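Local coordinates for 11S globulin seed storage protein (Amaranthus hypochondriacus, PDB 3QAC) that probably serves as a seed storage protein, a nutrient reservoir built from two cupin domains per subunit, at residues A304-V310 / A325-Y331; R332-A337 / T448-G454. One frame throughout, in Å; residues are numbered along the deposited sequence.

Overall arrangement
Both contacts lie in the second cupin domain, on the same side of the chain's centre, with their own centres about 12 Å apart. They come in series: contact 1 pairs 304-310 with 325-331 inside one antiparallel sheet, and the chain then runs directly into 332-337, which contact 2 pairs with the C-terminal 448-454 in the other sheet of the domain. Leu449 joins them, its CD1 lying against the backbone of Gly305 and Arg306 while Ala304 CB packs on the backbone of Phe450. Strand 449-450 thus bridges the two sheets near the C-terminal end of the modelled chain, and contact 2 also reaches a second subunit of the assembly.

Contact 1. Residues A304-V310 / A325-Y331; sequences AGRLTTV and AAKGVLY
Arg306 and Val329 cross obliquely on one face of an antiparallel strand pair in the C-terminal cupin domain, strands 305-310 and 325-330. Arg306 CG stands between its backbone N and carbonyl carbon (chi1 61°), which brings it 3.4 Å from Val329 CG2. The chain then bends at chi3, and the guanidinium lies with one face toward the valine methyls. At its edge, in plane, a water accepts from Arg306 NH2 at 3.0 Å; the same water donates to Lys327 O and hydrogen-bonds Thr308 OG1, tying the arginine's end back to both strands. Lys327 shares this face but leads its amine away, to a salt bridge with Asp292 and a hydrogen bond with Tyr75. Further along, Val310 CB meets Ala325 CB at 4.1 Å, and both side chains pack on Ile139 of the first cupin domain. Leu307 and Ala326 occupy the other face, Leu307 CD1 lying 4.4 Å from Ala326 CB. Between the two faces, paired backbone bonds join Arg306 with Val329, Thr308 with Lys327 and Val310 with Ala325. Ala304 and Gly305 form a classic beta bulge opposite Thr301. Without a side chain, Gly305 lets its CA come within 3.0 Å of Val329 O. The Tyr331 ring lies obliquely alongside this glycine, CE2 3.4 Å from Gly305 CA, while Tyr331 N bonds Ala304 O at 2.8 Å, nearly straight at 176°.

Contact 2. Residues R332-A337 / T448-G454; sequences RNAMMA and TLFRSSG
The Arg451 guanidinium has Arg332 O over the centre of one face, 2.9 Å above the plane, where no N-H points at it and no hydrogen bond forms, and Arg332 NH1 at its edge. The two guanidinium planes stand almost perpendicular, 86° apart. NH1 of Arg332 and NH2 of Arg451 are 3.8 Å apart, like charges whose proximity probably costs some energy, though solvent around these at least partly exposed arginines would screen it. Two bonds hold the Arg451 guanidinium: NE donates in its plane to a lone pair of Ser452 O, a long bond, and NH1 donates to Glu303 O. The Phe450 ring has Thr448 O on one face, offset toward the rim; Ala337 CB approaches the ring obliquely, 3.3 Å from CE1, and Met335 CG also comes obliquely, nearest to CD1 and farther off. These groups flank a short antiparallel bridge of the cupin fold, in which strand 449-450 pairs with strand 335-341. Met335 and Phe450 form the hydrogen-bonded pair, Phe450 N to Met335 O at 2.8 Å, and Ala337 N continues the pairing to Thr448 O. Met335 and Phe450, on one face, pack on Ser223 of a second subunit, another copy of this protein. Met335 bends at chi3 (45°), bringing CE to 3.2 Å from Ser452 OG, a buried hydroxyl with no polar partner in the model, though this serine's exact position is doubtful. Across the sheet, Met336 extends with CG anti to the backbone N (chi1 -177°), side by side with Thr448, CE touching CG2 at 3.6 Å, while its CB meets Leu449 CD2 at 3.8 Å.

Contact 1. Residues A304-V310 / A325-Y331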
loop_
_atom_site.group_PDB
_atom_site.type_symbol
_atom_site.label_atom_id
_atom_site.label_comp_id
_atom_site.label_asym_id
_atom_site.label_seq_id
_atom_site.Cartn_x
_atom_site.Cartn_y
_atom_site.Cartn_z
ATOM N N ALA A 304 8.385 38.294 -4.260
ATOM C CA ALA A 304 8.714 37.243 -3.307
ATOM C C ALA A 304 9.088 36.014 -4.119
ATOM O O ALA A 304 10.163 35.445 -3.947
ATOM C CB ALA A 304 7.543 36.956 -2.394
ATOM N N GLY A 305 8.187 35.631 -5.022
ATOM C CA GLY A 305 8.426 34.568 -5.982
ATOM C C GLY A 305 7.177 33.753 -6.299
ATOM O O GLY A 305 6.044 34.227 -6.167
ATOM N N ARG A 306 7.379 32.509 -6.709
ATOM C CA ARG A 306 6.254 31.652 -7.031
ATOM C C ARG A 306 6.471 30.175 -6.691
ATOM O O ARG A 306 7.607 29.687 -6.520
ATOM C CB ARG A 306 5.870 31.799 -8.504
ATOM C CG ARG A 306 6.959 31.411 -9.457
ATOM C CD ARG A 306 6.389 31.173 -10.834
ATOM N NE ARG A 306 7.262 31.699 -11.879
ATOM C CZ ARG A 306 8.200 30.993 -12.511
ATOM N NH1 ARG A 306 8.939 31.576 -13.451
ATOM N NH2 ARG A 306 8.407 29.709 -12.207
ATOM N N LEU A 307 5.350 29.473 -6.613
ATOM C CA LEU A 307 5.328 28.065 -6.312
ATOM C C LEU A 307 4.402 27.449 -7.339
ATOM O O LEU A 307 3.325 27.969 -7.596
ATOM C CB LEU A 307 4.803 27.867 -4.896
ATOM C CG LEU A 307 4.928 26.508 -4.247
ATOM C CD1 LEU A 307 6.417 26.125 -4.098
ATOM C CD2 LEU A 307 4.239 26.565 -2.905
ATOM N N THR A 308 4.834 26.364 -7.958
ATOM C CA THR A 308 4.051 25.731 -9.007
ATOM C C THR A 308 3.989 24.248 -8.740
ATOM O O THR A 308 5.025 23.591 -8.652
ATOM C CB THR A 308 4.674 25.972 -10.386
ATOM O OG1 THR A 308 4.658 27.370 -10.670
ATOM C CG2 THR A 308 3.897 25.244 -11.459
ATOM N N THR A 309 2.779 23.720 -8.584
ATOM C CA THR A 309 2.635 22.318 -8.214
ATOM C C THR A 309 2.294 21.431 -9.394
ATOM O O THR A 309 1.553 21.821 -10.287
ATOM C CB THR A 309 1.589 22.104 -7.110
ATOM O OG1 THR A 309 0.282 22.360 -7.636
ATOM C CG2 THR A 309 1.847 23.028 -5.948
ATOM N N VAL A 310 2.882 20.242 -9.407
ATOM C CA VAL A 310 2.457 19.194 -10.310
ATOM C C VAL A 310 1.858 18.093 -9.461
ATOM O O VAL A 310 2.550 17.475 -8.636
ATOM C CB VAL A 310 3.623 18.597 -11.076
ATOM C CG1 VAL A 310 3.099 17.687 -12.180
ATOM C CG2 VAL A 310 4.474 19.689 -11.640
ATOM N N ALA A 325 4.962 16.942 -7.269
ATOM C CA ALA A 325 6.167 17.732 -7.432
ATOM C C ALA A 325 5.791 19.190 -7.292
ATOM O O ALA A 325 4.614 19.552 -7.394
ATOM C CB ALA A 325 6.789 17.476 -8.785
ATOM N N ALA A 326 6.785 20.022 -7.009
ATOM C CA ALA A 326 6.607 21.462 -7.090
ATOM C C ALA A 326 7.907 22.112 -7.502
ATOM O O ALA A 326 8.998 21.577 -7.263
ATOM C CB ALA A 326 6.136 22.018 -5.776
ATOM N N LYS A 327 7.793 23.261 -8.140
ATOM C CA LYS A 327 8.952 24.094 -8.354
ATOM C C LYS A 327 8.729 25.409 -7.641
ATOM O O LYS A 327 7.619 25.955 -7.644
ATOM C CB LYS A 327 9.219 24.330 -9.828
ATOM C CG LYS A 327 10.233 25.431 -10.040
ATOM C CD LYS A 327 11.247 25.081 -11.099
ATOM C CE LYS A 327 12.162 26.275 -11.351
ATOM N NZ LYS A 327 12.896 26.172 -12.632
ATOM N N GLY A 328 9.775 25.896 -6.992
ATOM C CA GLY A 328 9.688 27.145 -6.279
ATOM C C GLY A 328 10.737 28.115 -6.770
ATOM O O GLY A 328 11.877 27.724 -7.044
ATOM N N VAL A 329 10.341 29.375 -6.929
ATOM C CA VAL A 329 11.328 30.418 -7.118
ATOM C C VAL A 329 11.178 31.472 -6.030
ATOM O O VAL A 329 10.100 32.049 -5.825
ATOM C CB VAL A 329 11.319 31.027 -8.548
ATOM C CG1 VAL A 329 11.185 29.916 -9.586
ATOM C CG2 VAL A 329 10.212 32.054 -8.699
ATOM N N LEU A 330 12.258 31.685 -5.292
ATOM C CA LEU A 330 12.276 32.768 -4.341
ATOM C C LEU A 330 13.203 33.781 -4.932
ATOM O O LEU A 330 14.277 33.440 -5.393
ATOM C CB LEU A 330 12.750 32.315 -2.962
ATOM C CG LEU A 330 11.722 31.621 -2.075
ATOM C CD1 LEU A 330 12.376 31.199 -0.785
ATOM C CD2 LEU A 330 10.558 32.554 -1.785
ATOM N N TYR A 331 12.753 35.024 -4.966
ATOM C CA TYR A 331 13.557 36.127 -5.479
ATOM C C TYR A 331 14.474 36.605 -4.367
ATOM O O TYR A 331 14.390 36.102 -3.244
ATOM C CB TYR A 331 12.644 37.256 -5.954
ATOM C CG TYR A 331 11.754 36.860 -7.111
ATOM C CD1 TYR A 331 12.268 36.160 -8.197
ATOM C CD2 TYR A 331 10.403 37.193 -7.122
ATOM C CE1 TYR A 331 11.461 35.793 -9.266
ATOM C CE2 TYR A 331 9.584 36.839 -8.191
ATOM C CZ TYR A 331 10.118 36.139 -9.256
ATOM O OH TYR A 331 9.312 35.786 -10.311
HETATM O O HOH W 1 7.398 27.947 -9.960
#

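Contact 2. Residues R332-A337 / T448-G454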
loop_
_atom_site.group_PDB
_atom_site.type_symbol
_atom_site.label_atom_id
_atom_site.label_comp_id
_atom_site.label_asym_id
_atom_site.label_seq_id
_atom_site.Cartn_x
_atom_site.Cartn_y
_atom_site.Cartn_z
ATOM N N ARG A 332 15.336 37.575 -4.666
ATOM C CA ARG A 332 16.314 38.036 -3.680
ATOM C C ARG A 332 15.698 38.280 -2.298
ATOM O O ARG A 332 14.711 38.999 -2.157
ATOM C CB ARG A 332 17.123 39.257 -4.186
ATOM C CG ARG A 332 16.396 40.612 -4.186
ATOM C CD ARG A 332 17.090 41.655 -3.276
ATOM N NE ARG A 332 18.047 42.528 -3.968
ATOM C CZ ARG A 332 18.031 43.863 -3.917
ATOM N NH1 ARG A 332 17.100 44.498 -3.213
ATOM N NH2 ARG A 332 18.944 44.573 -4.574
ATOM N N ASN A 333 16.291 37.638 -1.292
ATOM C CA ASN A 333 15.929 37.791 0.123
ATOM C C ASN A 333 14.503 37.383 0.487
ATOM O O ASN A 333 14.057 37.602 1.608
ATOM C CB ASN A 333 16.240 39.202 0.623
ATOM C CG ASN A 333 17.690 39.595 0.384
ATOM O OD1 ASN A 333 18.593 38.755 0.426
ATOM N ND2 ASN A 333 17.920 40.877 0.123
ATOM N N ALA A 334 13.793 36.783 -0.457
ATOM C CA ALA A 334 12.445 36.330 -0.188
ATOM C C ALA A 334 12.510 35.020 0.565
ATOM O O ALA A 334 13.533 34.321 0.549
ATOM C CB ALA A 334 11.666 36.162 -1.474
ATOM N N MET A 335 11.420 34.695 1.242
ATOM C CA MET A 335 11.358 33.452 1.986
ATOM C C MET A 335 10.033 32.737 1.781
ATOM O O MET A 335 9.014 33.346 1.443
ATOM C CB MET A 335 11.607 33.683 3.483
ATOM C CG MET A 335 10.342 33.813 4.304
ATOM S SD MET A 335 10.665 33.844 6.086
ATOM C CE MET A 335 12.039 34.992 6.138
ATOM N N MET A 336 10.077 31.425 1.955
ATOM C CA MET A 336 8.870 30.633 2.065
ATOM C C MET A 336 8.653 30.422 3.555
ATOM O O MET A 336 9.525 29.903 4.240
ATOM C CB MET A 336 9.045 29.302 1.343
ATOM C CG MET A 336 7.795 28.450 1.361
ATOM S SD MET A 336 7.894 27.133 0.148
ATOM C CE MET A 336 6.254 26.436 0.260
ATOM N N ALA A 337 7.511 30.866 4.059
ATOM C CA ALA A 337 7.230 30.767 5.478
ATOM C C ALA A 337 7.462 29.361 6.002
ATOM O O ALA A 337 7.338 28.384 5.265
ATOM C CB ALA A 337 5.816 31.195 5.777
ATOM N N THR A 448 2.241 32.273 1.915
ATOM C CA THR A 448 3.265 31.241 1.695
ATOM C C THR A 448 4.639 31.778 1.322
ATOM O O THR A 448 5.644 31.349 1.885
ATOM C CB THR A 448 2.831 30.244 0.595
ATOM O OG1 THR A 448 1.672 29.528 1.028
ATOM C CG2 THR A 448 3.952 29.254 0.288
ATOM N N LEU A 449 4.677 32.676 0.337
ATOM C CA LEU A 449 5.910 33.329 -0.093
ATOM C C LEU A 449 5.905 34.787 0.340
ATOM O O LEU A 449 4.936 35.506 0.098
ATOM C CB LEU A 449 6.049 33.245 -1.602
ATOM C CG LEU A 449 6.150 31.820 -2.131
ATOM C CD1 LEU A 449 6.314 31.830 -3.631
ATOM C CD2 LEU A 449 7.317 31.112 -1.472
ATOM N N PHE A 450 6.987 35.208 0.990
ATOM C CA PHE A 450 7.099 36.547 1.558
ATOM C C PHE A 450 8.312 37.259 1.012
ATOM O O PHE A 450 9.335 36.639 0.737
ATOM C CB PHE A 450 7.303 36.481 3.069
ATOM C CG PHE A 450 6.266 35.693 3.793
ATOM C CD1 PHE A 450 6.527 35.207 5.061
ATOM C CD2 PHE A 450 5.030 35.441 3.213
ATOM C CE1 PHE A 450 5.571 34.486 5.744
ATOM C CE2 PHE A 450 4.071 34.710 3.878
ATOM C CZ PHE A 450 4.333 34.231 5.147
ATOM N N ARG A 451 8.210 38.573 0.887
ATOM C CA ARG A 451 9.383 39.370 0.623
ATOM C C ARG A 451 10.041 39.666 1.960
ATOM O O ARG A 451 9.384 40.125 2.897
ATOM C CB ARG A 451 9.022 40.658 -0.102
ATOM C CG ARG A 451 10.244 41.364 -0.642
ATOM C CD ARG A 451 11.365 40.356 -0.888
ATOM N NE ARG A 451 12.655 41.018 -1.011
ATOM C CZ ARG A 451 13.107 41.561 -2.138
ATOM N NH1 ARG A 451 12.368 41.514 -3.243
ATOM N NH2 ARG A 451 14.296 42.150 -2.159
ATOM N N SER A 452 11.334 39.372 2.052
ATOM C CA SER A 452 12.069 39.503 3.311
ATOM C C SER A 452 13.356 40.314 3.151
ATOM O O SER A 452 13.770 40.634 2.032
ATOM C CB SER A 452 12.386 38.122 3.905
ATOM O OG SER A 452 11.203 37.477 4.359
ATOM N N SER A 453 13.975 40.649 4.280
ATOM C CA SER A 453 15.230 41.401 4.277
ATOM C C SER A 453 16.418 40.503 4.657
ATOM O O SER A 453 16.344 39.734 5.619
ATOM C CB SER A 453 15.139 42.620 5.206
ATOM O OG SER A 453 14.295 43.625 4.658
ATOM N N GLY A 454 17.505 40.601 3.893
ATOM C CA GLY A 454 18.651 39.728 4.081
ATOM C C GLY A 454 19.897 40.469 4.525
ATOM O O GLY A 454 20.775 39.889 5.166
HETATM O O HOH W 2 4.811 28.432 3.588
#